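Local coordinates for scyllo-inositol 2-dehydrogenase (NADP(+)) IolW (Bacillus subtilis subsp. subtilis, PDB 3GDO), which catalyses the reversible NADPH-dependent reduction of scyllo-inosose to scyllo-inositol and does not accept NADH in place of NADPH, at residues 80-85 with 90-95; 97-102 with 106-111; 118-123 with 307-312; 174-179 with 335-340. All blocks are in the same frame, centred on the assembly; numbering follows the deposited sequence.

Contact 1: 80-85 with 90-95; sequences EHTMAC and KHVVME
Cys85 and Val92 make the tightest apolar touch between residues 80-85 and 90-95: Cys85 CB lies 3.4 Å from Val92 CG2, closer than carbons usually pack. The two methyls of Val92 divide the work, because CG1, anti to the backbone N, leans instead on Thr82 CG2 at 3.7 Å. Met94 comes in across the same threonine at about a right angle. Its chain runs extended to SD and bends at the last torsion (chi3 68°), which brings CE to 3.6 Å from Thr82 OG1 while SD stays 3.9 Å from Thr82 CG2. An alanine here, ending at CB, would probably open a gap between Thr82 and Leu108, which CE also touches, and loosen the fit of helix and strand.

The polar part is sparse. Lys90 N donates to Cys85 O over 2.9 Å, with an N-H...O angle of 158°, and ties the start of the strand segment to the helix. Thr82 OG1 is bonded to His78 O within its own helix, and the lysine chain turns off so that NZ reaches the carbonyls of Asp63 and Ile66.

Helix and strand run nearly antiparallel, 162° between their directions, as the returning half of the beta-alpha-beta unit 68-71, 78-87, 91-95. Val69 and Val71 of the first strand and Leu119 of the next flank these side chains.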
loop_
_atom_site.group_PDB
_atom_site.type_symbol
_atom_site.label_atom_id
_atom_site.label_comp_id
_atom_site.label_asym_id
_atom_site.label_seq_id
_atom_site.Cartn_x
_atom_site.Cartn_y
_atom_site.Cartn_z
ATOM N N GLU B 80 -8.138 -26.746 24.311
ATOM C CA GLU B 80 -8.583 -27.818 25.192
ATOM C C GLU B 80 -9.538 -28.779 24.474
ATOM O O GLU B 80 -9.344 -29.991 24.470
ATOM C CB GLU B 80 -9.361 -27.152 26.303
ATOM C CG GLU B 80 -8.934 -27.417 27.712
ATOM C CD GLU B 80 -9.755 -26.550 28.648
ATOM O OE1 GLU B 80 -9.521 -25.312 28.678
ATOM O OE2 GLU B 80 -10.670 -27.095 29.309
ATOM N N HIS B 81 -10.576 -28.208 23.872
ATOM C CA HIS B 81 -11.580 -28.956 23.134
ATOM C C HIS B 81 -10.978 -29.753 21.974
ATOM O O HIS B 81 -11.279 -30.936 21.813
ATOM C CB HIS B 81 -12.666 -28.010 22.632
ATOM C CG HIS B 81 -13.623 -27.574 23.699
ATOM N ND1 HIS B 81 -14.807 -26.926 23.417
ATOM C CD2 HIS B 81 -13.589 -27.724 25.047
ATOM C CE1 HIS B 81 -15.451 -26.676 24.545
ATOM N NE2 HIS B 81 -14.735 -27.154 25.550
ATOM N N THR B 82 -10.126 -29.107 21.188
ATOM C CA THR B 82 -9.469 -29.757 20.070
ATOM C C THR B 82 -8.616 -30.953 20.545
ATOM O O THR B 82 -8.693 -32.034 19.957
ATOM C CB THR B 82 -8.633 -28.763 19.259
ATOM O OG1 THR B 82 -9.463 -27.645 18.881
ATOM C CG2 THR B 82 -8.084 -29.415 17.987
ATOM N N MET B 83 -7.824 -30.747 21.598
ATOM C CA MET B 83 -6.990 -31.806 22.132
ATOM C C MET B 83 -7.861 -32.976 22.571
ATOM O O MET B 83 -7.591 -34.121 22.189
ATOM C CB MET B 83 -6.111 -31.323 23.292
ATOM C CG MET B 83 -5.003 -32.366 23.654
ATOM S SD MET B 83 -3.986 -32.926 22.271
ATOM C CE MET B 83 -2.440 -32.194 22.842
ATOM N N ALA B 84 -8.912 -32.674 23.338
ATOM C CA ALA B 84 -9.878 -33.659 23.795
ATOM C C ALA B 84 -10.454 -34.447 22.631
ATOM O O ALA B 84 -10.630 -35.662 22.725
ATOM C CB ALA B 84 -10.991 -32.978 24.570
ATOM N N CYS B 85 -10.741 -33.774 21.520
ATOM C CA CYS B 85 -11.278 -34.492 20.361
ATOM C C CYS B 85 -10.231 -35.391 19.736
ATOM O O CYS B 85 -10.530 -36.533 19.334
ATOM C CB CYS B 85 -11.798 -33.534 19.311
ATOM S SG CYS B 85 -13.281 -32.681 19.821
ATOM N N LYS B 90 -11.090 -38.500 17.230
ATOM C CA LYS B 90 -11.919 -37.774 16.246
ATOM C C LYS B 90 -11.081 -36.929 15.270
ATOM O O LYS B 90 -10.057 -36.343 15.667
ATOM C CB LYS B 90 -12.967 -36.861 16.932
ATOM C CG LYS B 90 -13.727 -37.491 18.091
ATOM C CD LYS B 90 -14.526 -38.656 17.626
ATOM C CE LYS B 90 -15.177 -39.370 18.782
ATOM N NZ LYS B 90 -15.950 -40.438 18.139
ATOM N N HIS B 91 -11.514 -36.904 14.008
ATOM C CA HIS B 91 -11.078 -35.889 13.004
ATOM C C HIS B 91 -11.621 -34.524 13.458
ATOM O O HIS B 91 -12.714 -34.471 14.051
ATOM C CB HIS B 91 -11.639 -36.200 11.611
ATOM C CG HIS B 91 -11.255 -37.552 11.087
ATOM N ND1 HIS B 91 -9.961 -38.032 11.133
ATOM C CD2 HIS B 91 -11.994 -38.518 10.482
ATOM C CE1 HIS B 91 -9.920 -39.244 10.600
ATOM N NE2 HIS B 91 -11.142 -39.563 10.204
ATOM N N VAL B 92 -10.872 -33.441 13.200
ATOM C CA VAL B 92 -11.212 -32.100 13.737
ATOM C C VAL B 92 -10.971 -31.025 12.673
ATOM O O VAL B 92 -9.915 -31.017 12.003
ATOM C CB VAL B 92 -10.420 -31.749 15.028
ATOM C CG1 VAL B 92 -10.656 -30.281 15.480
ATOM C CG2 VAL B 92 -10.807 -32.669 16.172
ATOM N N VAL B 93 -11.997 -30.192 12.485
ATOM C CA VAL B 93 -11.905 -28.896 11.774
ATOM C C VAL B 93 -11.919 -27.763 12.817
ATOM O O VAL B 93 -12.852 -27.666 13.615
ATOM C CB VAL B 93 -13.076 -28.688 10.783
ATOM C CG1 VAL B 93 -13.128 -27.185 10.237
ATOM C CG2 VAL B 93 -13.026 -29.720 9.619
ATOM N N MET B 94 -10.878 -26.930 12.803
ATOM C CA MET B 94 -10.712 -25.807 13.745
ATOM C C MET B 94 -10.999 -24.512 12.982
ATOM O O MET B 94 -10.730 -24.430 11.781
ATOM C CB MET B 94 -9.255 -25.700 14.250
ATOM C CG MET B 94 -8.555 -26.959 14.781
ATOM S SD MET B 94 -6.883 -26.678 15.425
ATOM C CE MET B 94 -7.151 -25.720 16.879
ATOM N N GLU B 95 -11.505 -23.487 13.669
ATOM C CA GLU B 95 -11.642 -22.171 13.010
ATOM C C GLU B 95 -10.265 -21.514 12.902
ATOM O O GLU B 95 -9.325 -21.901 13.606
ATOM C CB GLU B 95 -12.640 -21.241 13.730
ATOM C CG GLU B 95 -14.064 -21.229 13.146
ATOM C CD GLU B 95 -14.208 -20.522 11.782
ATOM O OE1 GLU B 95 -13.176 -20.094 11.165
ATOM O OE2 GLU B 95 -15.375 -20.427 11.328
#

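Contact 2: 97-102 with 106-111; sequences PMTATA and ETLKRA
Thr99 OG1 donates to Thr101 O over 2.7 Å, a short bond that closes the loop on itself two residues along, with the donor tilted 31° from the carbonyl plane. The hydroxyl can do this because it sits in the crowded position between backbone N and carbonyl carbon (chi1 48°), which turns CG2 the other way, to the helix. There CG2 meets Leu108 CD1 tip to tip at 4.1 Å, a light touch between two buried side chains. A valine here, lacking the hydroxyl, would probably leave Thr101 O without this donor and let the loop turn more freely ahead of the helix.

Backbone makes the other link. Glu106 N donates to Ala102 O at 2.8 Å, the helical bond of the first turn, and Glu106 CG rests 3.4 Å from the same oxygen. Past CG the glutamate bends (chi2 -82°), and OE2 forms a salt bridge with Arg331 of helix 323-342. Arg110, one turn on, lays a face of its guanidinium over Glu106 O, which lies 3.8 Å from the plane.

Thr101 is the N-cap of helix 102-115: its side chain caps a backbone N of the first turn, and OG1 is also bonded to Glu104 OE1. Glu334 OE2 accepts a hydrogen bond from Ala102 N, a further acceptor at the helix start. The arrangement is that of a capped N-terminal first turn, here where the Rossmann-type fold passes from strand 91-95 into its next helix.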
loop_
_atom_site.group_PDB
_atom_site.type_symbol
_atom_site.label_atom_id
_atom_site.label_comp_id
_atom_site.label_asym_id
_atom_site.label_seq_id
_atom_site.Cartn_x
_atom_site.Cartn_y
_atom_site.Cartn_z
ATOM N N PRO B 97 -8.205 -17.963 13.684
ATOM C CA PRO B 97 -6.814 -18.309 13.592
ATOM C C PRO B 97 -6.635 -19.556 14.424
ATOM O O PRO B 97 -7.258 -19.672 15.476
ATOM C CB PRO B 97 -6.121 -17.106 14.233
ATOM C CG PRO B 97 -7.111 -16.645 15.289
ATOM C CD PRO B 97 -8.435 -16.831 14.614
ATOM N N MET B 98 -5.825 -20.488 13.933
ATOM C CA MET B 98 -5.646 -21.810 14.569
ATOM C C MET B 98 -5.453 -21.715 16.102
ATOM O O MET B 98 -6.281 -22.220 16.855
ATOM C CB MET B 98 -4.485 -22.546 13.873
ATOM C CG MET B 98 -4.230 -23.994 14.305
ATOM S SD MET B 98 -2.724 -24.629 13.495
ATOM C CE MET B 98 -2.896 -26.320 14.136
ATOM N N THR B 99 -4.378 -21.072 16.547
ATOM C CA THR B 99 -4.128 -20.829 17.984
ATOM C C THR B 99 -3.438 -19.469 18.138
ATOM O O THR B 99 -3.098 -18.853 17.139
ATOM C CB THR B 99 -3.167 -21.881 18.578
ATOM O OG1 THR B 99 -2.037 -22.019 17.713
ATOM C CG2 THR B 99 -3.858 -23.243 18.742
ATOM N N ALA B 100 -3.164 -19.028 19.366
ATOM C CA ALA B 100 -2.375 -17.816 19.562
ATOM C C ALA B 100 -0.877 -17.977 19.230
ATOM O O ALA B 100 -0.225 -17.028 18.782
ATOM C CB ALA B 100 -2.562 -17.271 20.993
ATOM N N THR B 101 -0.316 -19.171 19.470
ATOM C CA THR B 101 1.121 -19.376 19.245
ATOM C C THR B 101 1.347 -20.558 18.326
ATOM O O THR B 101 0.517 -21.489 18.257
ATOM C CB THR B 101 1.960 -19.591 20.570
ATOM O OG1 THR B 101 1.518 -20.770 21.235
ATOM C CG2 THR B 101 1.846 -18.399 21.549
ATOM N N ALA B 102 2.479 -20.524 17.633
ATOM C CA ALA B 102 2.863 -21.599 16.732
ATOM C C ALA B 102 3.119 -22.919 17.505
ATOM O O ALA B 102 2.786 -23.998 17.020
ATOM C CB ALA B 102 4.095 -21.183 15.929
ATOM N N GLU B 106 1.764 -26.633 16.932
ATOM C CA GLU B 106 2.640 -27.816 16.670
ATOM C C GLU B 106 2.243 -28.978 17.593
ATOM O O GLU B 106 2.147 -30.131 17.144
ATOM C CB GLU B 106 4.142 -27.511 16.833
ATOM C CG GLU B 106 4.750 -26.534 15.800
ATOM C CD GLU B 106 5.148 -27.176 14.452
ATOM O OE1 GLU B 106 4.825 -28.367 14.178
ATOM O OE2 GLU B 106 5.805 -26.459 13.644
ATOM N N THR B 107 1.976 -28.643 18.857
ATOM C CA THR B 107 1.515 -29.610 19.852
ATOM C C THR B 107 0.272 -30.337 19.382
ATOM O O THR B 107 0.207 -31.567 19.510
ATOM C CB THR B 107 1.300 -28.971 21.216
ATOM O OG1 THR B 107 2.533 -28.378 21.615
ATOM C CG2 THR B 107 0.899 -30.015 22.290
ATOM N N LEU B 108 -0.693 -29.603 18.814
ATOM C CA LEU B 108 -1.908 -30.257 18.319
ATOM C C LEU B 108 -1.585 -31.117 17.141
ATOM O O LEU B 108 -2.137 -32.214 17.003
ATOM C CB LEU B 108 -3.037 -29.265 17.953
ATOM C CG LEU B 108 -3.540 -28.337 19.059
ATOM C CD1 LEU B 108 -4.541 -27.256 18.504
ATOM C CD2 LEU B 108 -4.153 -29.107 20.223
ATOM N N LYS B 109 -0.708 -30.621 16.269
ATOM C CA LYS B 109 -0.356 -31.383 15.080
ATOM C C LYS B 109 0.302 -32.723 15.467
ATOM O O LYS B 109 0.046 -33.742 14.848
ATOM C CB LYS B 109 0.587 -30.606 14.146
ATOM C CG LYS B 109 0.693 -31.233 12.755
ATOM C CD LYS B 109 1.712 -30.501 11.896
ATOM C CE LYS B 109 3.144 -30.879 12.275
ATOM N NZ LYS B 109 3.487 -32.151 11.549
ATOM N N ARG B 110 1.171 -32.695 16.464
ATOM C CA ARG B 110 1.913 -33.907 16.820
ATOM C C ARG B 110 0.963 -34.911 17.476
ATOM O O ARG B 110 0.996 -36.092 17.142
ATOM C CB ARG B 110 3.140 -33.592 17.669
ATOM C CG ARG B 110 4.370 -33.412 16.800
ATOM C CD ARG B 110 5.605 -33.092 17.626
ATOM N NE ARG B 110 5.708 -31.665 17.928
ATOM C CZ ARG B 110 5.367 -31.098 19.089
ATOM N NH1 ARG B 110 5.520 -29.786 19.247
ATOM N NH2 ARG B 110 4.878 -31.831 20.089
ATOM N N ALA B 111 0.067 -34.418 18.336
ATOM C CA ALA B 111 -0.947 -35.259 18.939
ATOM C C ALA B 111 -1.861 -35.923 17.894
ATOM O O ALA B 111 -2.148 -37.125 18.021
ATOM C CB ALA B 111 -1.719 -34.497 19.982
#

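Contact 3: 118-123 with 307-312; sequences LLSVYH and RKIAES
Ser120 points its side chain from strand 119-122 at Ile309 of helix 303-315. Its CB lies 3.7 Å from Ile309 CD1. One bond further, Ser120 OG, anti to the backbone N (chi1 -171°), is likewise 3.7 Å from Ile309 CD1, so this methyl bears on the whole short side chain. Ile309 CD1 thus lies against a buried serine whose hydroxyl is already bonded to Val321 O and Tyr305 OH. On the helix side, a chi2 of -78° turns CD1 of Ile309 to the strand.

The second touch lies toward the start of the strand segment. Leu118 CD1 settles against the end of the helical segment, 3.6 Å from Ser312 O and 3.7 Å from Ser312 CB. Ser312 OG is engaged with Ala317 O, leaving its CB and backbone to face the leucine.

Strand 119-122 is the last within this chain of the parallel Rossmann-type sheet, hydrogen-bonded along strand 91-95. Helix 303-315, from the C-terminal part of the chain, packs on one face of it and also touches Tyr31 of strand 31-37, whereas Leu119 faces helix 102-115 on the other.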
loop_
_atom_site.group_PDB
_atom_site.type_symbol
_atom_site.label_atom_id
_atom_site.label_comp_id
_atom_site.label_asym_id
_atom_site.label_seq_id
_atom_site.Cartn_x
_atom_site.Cartn_y
_atom_site.Cartn_z
ATOM N N LEU B 118 -7.207 -36.805 11.198
ATOM C CA LEU B 118 -7.085 -35.626 10.346
ATOM C C LEU B 118 -7.363 -34.335 11.118
ATOM O O LEU B 118 -8.411 -34.198 11.765
ATOM C CB LEU B 118 -8.048 -35.746 9.167
ATOM C CG LEU B 118 -7.725 -36.964 8.301
ATOM C CD1 LEU B 118 -8.800 -37.161 7.244
ATOM C CD2 LEU B 118 -6.295 -36.829 7.651
ATOM N N LEU B 119 -6.429 -33.398 11.039
ATOM C CA LEU B 119 -6.559 -32.083 11.671
ATOM C C LEU B 119 -6.464 -30.999 10.594
ATOM O O LEU B 119 -5.455 -30.905 9.854
ATOM C CB LEU B 119 -5.490 -31.884 12.742
ATOM C CG LEU B 119 -5.534 -30.538 13.473
ATOM C CD1 LEU B 119 -6.874 -30.318 14.192
ATOM C CD2 LEU B 119 -4.374 -30.397 14.423
ATOM N N SER B 120 -7.533 -30.212 10.467
ATOM C CA SER B 120 -7.585 -29.145 9.472
ATOM C C SER B 120 -8.009 -27.812 10.153
ATOM O O SER B 120 -8.440 -27.796 11.342
ATOM C CB SER B 120 -8.540 -29.539 8.355
ATOM O OG SER B 120 -8.484 -28.646 7.238
ATOM N N VAL B 121 -7.839 -26.707 9.418
ATOM C CA VAL B 121 -8.141 -25.355 9.928
ATOM C C VAL B 121 -9.010 -24.720 8.858
ATOM O O VAL B 121 -8.707 -24.834 7.694
ATOM C CB VAL B 121 -6.862 -24.535 10.162
ATOM C CG1 VAL B 121 -7.201 -23.067 10.628
ATOM C CG2 VAL B 121 -5.997 -25.215 11.214
ATOM N N TYR B 122 -10.109 -24.090 9.251
ATOM C CA TYR B 122 -11.062 -23.558 8.268
ATOM C C TYR B 122 -10.555 -22.209 7.660
ATOM O O TYR B 122 -11.067 -21.131 8.029
ATOM C CB TYR B 122 -12.458 -23.432 8.933
ATOM C CG TYR B 122 -13.619 -23.158 7.984
ATOM C CD1 TYR B 122 -13.889 -24.025 6.948
ATOM C CD2 TYR B 122 -14.442 -22.000 8.135
ATOM C CE1 TYR B 122 -14.960 -23.795 6.076
ATOM C CE2 TYR B 122 -15.529 -21.748 7.259
ATOM C CZ TYR B 122 -15.770 -22.661 6.234
ATOM O OH TYR B 122 -16.773 -22.480 5.304
ATOM N N HIS B 123 -9.559 -22.277 6.763
ATOM C CA HIS B 123 -9.090 -21.113 5.987
ATOM C C HIS B 123 -9.860 -21.056 4.693
ATOM O O HIS B 123 -9.331 -21.323 3.601
ATOM C CB HIS B 123 -7.573 -21.131 5.755
ATOM C CG HIS B 123 -6.794 -20.585 6.914
ATOM N ND1 HIS B 123 -6.820 -19.245 7.265
ATOM C CD2 HIS B 123 -6.007 -21.196 7.832
ATOM C CE1 HIS B 123 -6.043 -19.051 8.318
ATOM N NE2 HIS B 123 -5.540 -20.222 8.690
ATOM N N ARG B 307 -16.414 -30.561 0.718
ATOM C CA ARG B 307 -16.365 -31.716 -0.190
ATOM C C ARG B 307 -14.979 -32.351 -0.128
ATOM O O ARG B 307 -14.838 -33.584 -0.179
ATOM C CB ARG B 307 -16.692 -31.314 -1.613
ATOM C CG ARG B 307 -18.110 -30.851 -1.804
ATOM C CD ARG B 307 -18.341 -30.396 -3.258
ATOM N NE ARG B 307 -19.767 -30.181 -3.497
ATOM C CZ ARG B 307 -20.307 -29.081 -4.007
ATOM N NH1 ARG B 307 -19.557 -28.072 -4.409
ATOM N NH2 ARG B 307 -21.616 -29.019 -4.189
ATOM N N LYS B 308 -13.959 -31.519 0.026
ATOM C CA LYS B 308 -12.597 -32.025 0.133
ATOM C C LYS B 308 -12.323 -32.722 1.463
ATOM O O LYS B 308 -11.688 -33.779 1.469
ATOM C CB LYS B 308 -11.559 -30.947 -0.177
ATOM C CG LYS B 308 -11.024 -31.001 -1.609
ATOM C CD LYS B 308 -10.956 -29.616 -2.280
ATOM C CE LYS B 308 -9.728 -29.503 -3.200
ATOM N NZ LYS B 308 -9.638 -30.552 -4.265
ATOM N N ILE B 309 -12.799 -32.153 2.573
ATOM C CA ILE B 309 -12.688 -32.805 3.866
ATOM C C ILE B 309 -13.340 -34.222 3.815
ATOM O O ILE B 309 -12.778 -35.186 4.312
ATOM C CB ILE B 309 -13.341 -31.952 5.017
ATOM C CG1 ILE B 309 -12.523 -30.684 5.323
ATOM C CG2 ILE B 309 -13.570 -32.799 6.309
ATOM C CD1 ILE B 309 -11.246 -30.899 6.168
ATOM N N ALA B 310 -14.519 -34.316 3.216
ATOM C CA ALA B 310 -15.187 -35.595 3.027
ATOM C C ALA B 310 -14.305 -36.589 2.239
ATOM O O ALA B 310 -14.209 -37.778 2.604
ATOM C CB ALA B 310 -16.533 -35.397 2.357
ATOM N N GLU B 311 -13.624 -36.100 1.203
ATOM C CA GLU B 311 -12.680 -36.941 0.429
ATOM C C GLU B 311 -11.423 -37.339 1.201
ATOM O O GLU B 311 -10.917 -38.446 0.987
ATOM C CB GLU B 311 -12.407 -36.371 -0.972
ATOM C CG GLU B 311 -13.715 -36.331 -1.800
ATOM C CD GLU B 311 -13.629 -35.633 -3.155
ATOM O OE1 GLU B 311 -12.650 -34.906 -3.407
ATOM O OE2 GLU B 311 -14.574 -35.807 -3.981
ATOM N N SER B 312 -10.937 -36.496 2.126
ATOM C CA SER B 312 -9.852 -36.913 3.018
ATOM C C SER B 312 -10.277 -38.019 3.984
ATOM O O SER B 312 -9.523 -38.952 4.219
ATOM C CB SER B 312 -9.296 -35.754 3.847
ATOM O OG SER B 312 -8.775 -34.741 3.001
#

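Contact 4: 174-179 with 335-340; sequences TLYDLG and AAMESS
Two helices of the C-terminal alpha/beta domain, 174-190 and 323-342, lie beside each other on its large mixed sheet, with strands 195-201 and 212-219 beneath. Their short segments run at 141° with axes 12.2 Å apart at closest, so side chains have to bridge the gap. Leu175 does so with one branch: CG stands anti to the backbone N (chi1 174°), and CD2 meets both Ala336 CB and Met337 CG, each 4.1 Å away. Val200, Phe213 and Leu215 of the sheet pack around this leucine, and Ala336 also rests on Leu215, so the pair forms part of the buried layer between helices and sheet.

Within helix 174-190 the backbone widens into a pi-type turn: Thr174 O accepts from Leu178 N and from Gly179 N.

Farther from the sheet, Tyr176 and Met337 cross at about a right angle in a Met-aromatic contact. The tyrosine OH is bonded to Ala100 O, a link to the loop before helix 102-115. Met337 SD approaches the ring obliquely, 4.9 Å from its centroid and 58° off the normal, and sits 3.8 Å from Tyr176 CE1.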
loop_
_atom_site.group_PDB
_atom_site.type_symbol
_atom_site.label_atom_id
_atom_site.label_comp_id
_atom_site.label_asym_id
_atom_site.label_seq_id
_atom_site.Cartn_x
_atom_site.Cartn_y
_atom_site.Cartn_z
ATOM N N THR B 174 -7.225 -7.358 14.998
ATOM C CA THR B 174 -7.554 -7.563 13.593
ATOM C C THR B 174 -6.482 -8.342 12.803
ATOM O O THR B 174 -6.789 -8.850 11.730
ATOM C CB THR B 174 -7.762 -6.230 12.872
ATOM O OG1 THR B 174 -6.615 -5.425 13.143
ATOM C CG2 THR B 174 -9.107 -5.519 13.317
ATOM N N LEU B 175 -5.249 -8.402 13.281
ATOM C CA LEU B 175 -4.223 -9.198 12.600
ATOM C C LEU B 175 -4.543 -10.711 12.706
ATOM O O LEU B 175 -4.500 -11.452 11.711
ATOM C CB LEU B 175 -2.811 -8.873 13.152
ATOM C CG LEU B 175 -1.644 -9.718 12.640
ATOM C CD1 LEU B 175 -1.470 -9.609 11.098
ATOM C CD2 LEU B 175 -0.332 -9.396 13.399
ATOM N N TYR B 176 -4.900 -11.169 13.909
ATOM C CA TYR B 176 -5.424 -12.537 14.053
ATOM C C TYR B 176 -6.733 -12.740 13.302
ATOM O O TYR B 176 -6.901 -13.723 12.583
ATOM C CB TYR B 176 -5.673 -12.880 15.513
ATOM C CG TYR B 176 -4.414 -13.285 16.252
ATOM C CD1 TYR B 176 -3.766 -12.390 17.106
ATOM C CD2 TYR B 176 -3.898 -14.558 16.095
ATOM C CE1 TYR B 176 -2.614 -12.786 17.814
ATOM C CE2 TYR B 176 -2.741 -14.967 16.779
ATOM C CZ TYR B 176 -2.111 -14.084 17.628
ATOM O OH TYR B 176 -0.965 -14.508 18.288
ATOM N N ASP B 177 -7.656 -11.812 13.450
ATOM C CA ASP B 177 -8.983 -12.045 12.919
ATOM C C ASP B 177 -9.084 -11.864 11.388
ATOM O O ASP B 177 -9.704 -12.675 10.703
ATOM C CB ASP B 177 -9.982 -11.146 13.610
ATOM C CG ASP B 177 -11.386 -11.434 13.179
ATOM O OD1 ASP B 177 -11.689 -12.599 12.815
ATOM O OD2 ASP B 177 -12.209 -10.517 13.197
ATOM N N LEU B 178 -8.442 -10.845 10.850
ATOM C CA LEU B 178 -8.553 -10.535 9.411
ATOM C C LEU B 178 -7.257 -10.826 8.705
ATOM O O LEU B 178 -7.259 -11.417 7.617
ATOM C CB LEU B 178 -8.924 -9.052 9.189
ATOM C CG LEU B 178 -10.168 -8.476 9.892
ATOM C CD1 LEU B 178 -10.427 -7.051 9.363
ATOM C CD2 LEU B 178 -11.406 -9.296 9.784
ATOM N N GLY B 179 -6.146 -10.411 9.325
ATOM C CA GLY B 179 -4.824 -10.630 8.745
ATOM C C GLY B 179 -4.572 -12.095 8.415
ATOM O O GLY B 179 -3.969 -12.397 7.378
ATOM N N ALA B 335 5.823 -13.423 14.148
ATOM C CA ALA B 335 6.991 -12.683 13.645
ATOM C C ALA B 335 6.666 -11.201 13.353
ATOM O O ALA B 335 7.479 -10.317 13.601
ATOM C CB ALA B 335 7.575 -13.360 12.384
ATOM N N ALA B 336 5.478 -10.959 12.816
ATOM C CA ALA B 336 4.955 -9.580 12.662
ATOM C C ALA B 336 4.891 -8.854 13.997
ATOM O O ALA B 336 5.279 -7.689 14.084
ATOM C CB ALA B 336 3.552 -9.601 12.034
ATOM N N MET B 337 4.384 -9.532 15.027
ATOM C CA MET B 337 4.220 -8.909 16.356
ATOM C C MET B 337 5.579 -8.587 16.928
ATOM O O MET B 337 5.814 -7.508 17.490
ATOM C CB MET B 337 3.397 -9.814 17.274
ATOM C CG MET B 337 1.954 -10.085 16.736
ATOM S SD MET B 337 0.904 -11.260 17.691
ATOM C CE MET B 337 0.802 -10.399 19.235
ATOM N N GLU B 338 6.494 -9.527 16.720
ATOM C CA GLU B 338 7.873 -9.403 17.166
ATOM C C GLU B 338 8.621 -8.307 16.372
ATOM O O GLU B 338 9.346 -7.468 16.961
ATOM C CB GLU B 338 8.560 -10.780 17.060
ATOM C CG GLU B 338 9.945 -10.874 17.658
ATOM C CD GLU B 338 9.945 -10.790 19.180
ATOM O OE1 GLU B 338 8.861 -10.946 19.805
ATOM O OE2 GLU B 338 11.040 -10.585 19.754
ATOM N N SER B 339 8.391 -8.261 15.056
ATOM C CA SER B 339 8.945 -7.181 14.225
ATOM C C SER B 339 8.511 -5.813 14.750
ATOM O O SER B 339 9.333 -4.907 14.950
ATOM C CB SER B 339 8.539 -7.360 12.756
ATOM O OG SER B 339 8.916 -6.198 11.996
ATOM N N SER B 340 7.212 -5.698 15.037
ATOM C CA SER B 340 6.609 -4.465 15.518
ATOM C C SER B 340 7.162 -4.076 16.877
ATOM O O SER B 340 7.568 -2.942 17.099
ATOM C CB SER B 340 5.088 -4.634 15.604
ATOM O OG SER B 340 4.491 -3.376 15.743
#

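How the contacts relate
Contacts 1 and 2 follow one another along the chain in the Rossmann-type part, their centres 11 Å apart, and Met83 packs on Ala111. Contact 3 shares the parallel sheet with contact 1, since strands 91-95 and 119-122 are neighbours there; its helix 303-315 returns from far down the sequence and joins the C-terminal part to that sheet. Contact 4, whose segments alternate with those of contact 3 along the chain, lies in the C-terminal domain, 24 Å from contact 1 and 25 Å from contact 3 between centres, but meets contact 2 where Pro97 CB packs on Tyr176 O. That meeting and contact 3 are two of the places where the nucleotide-binding fold and the C-terminal domain join.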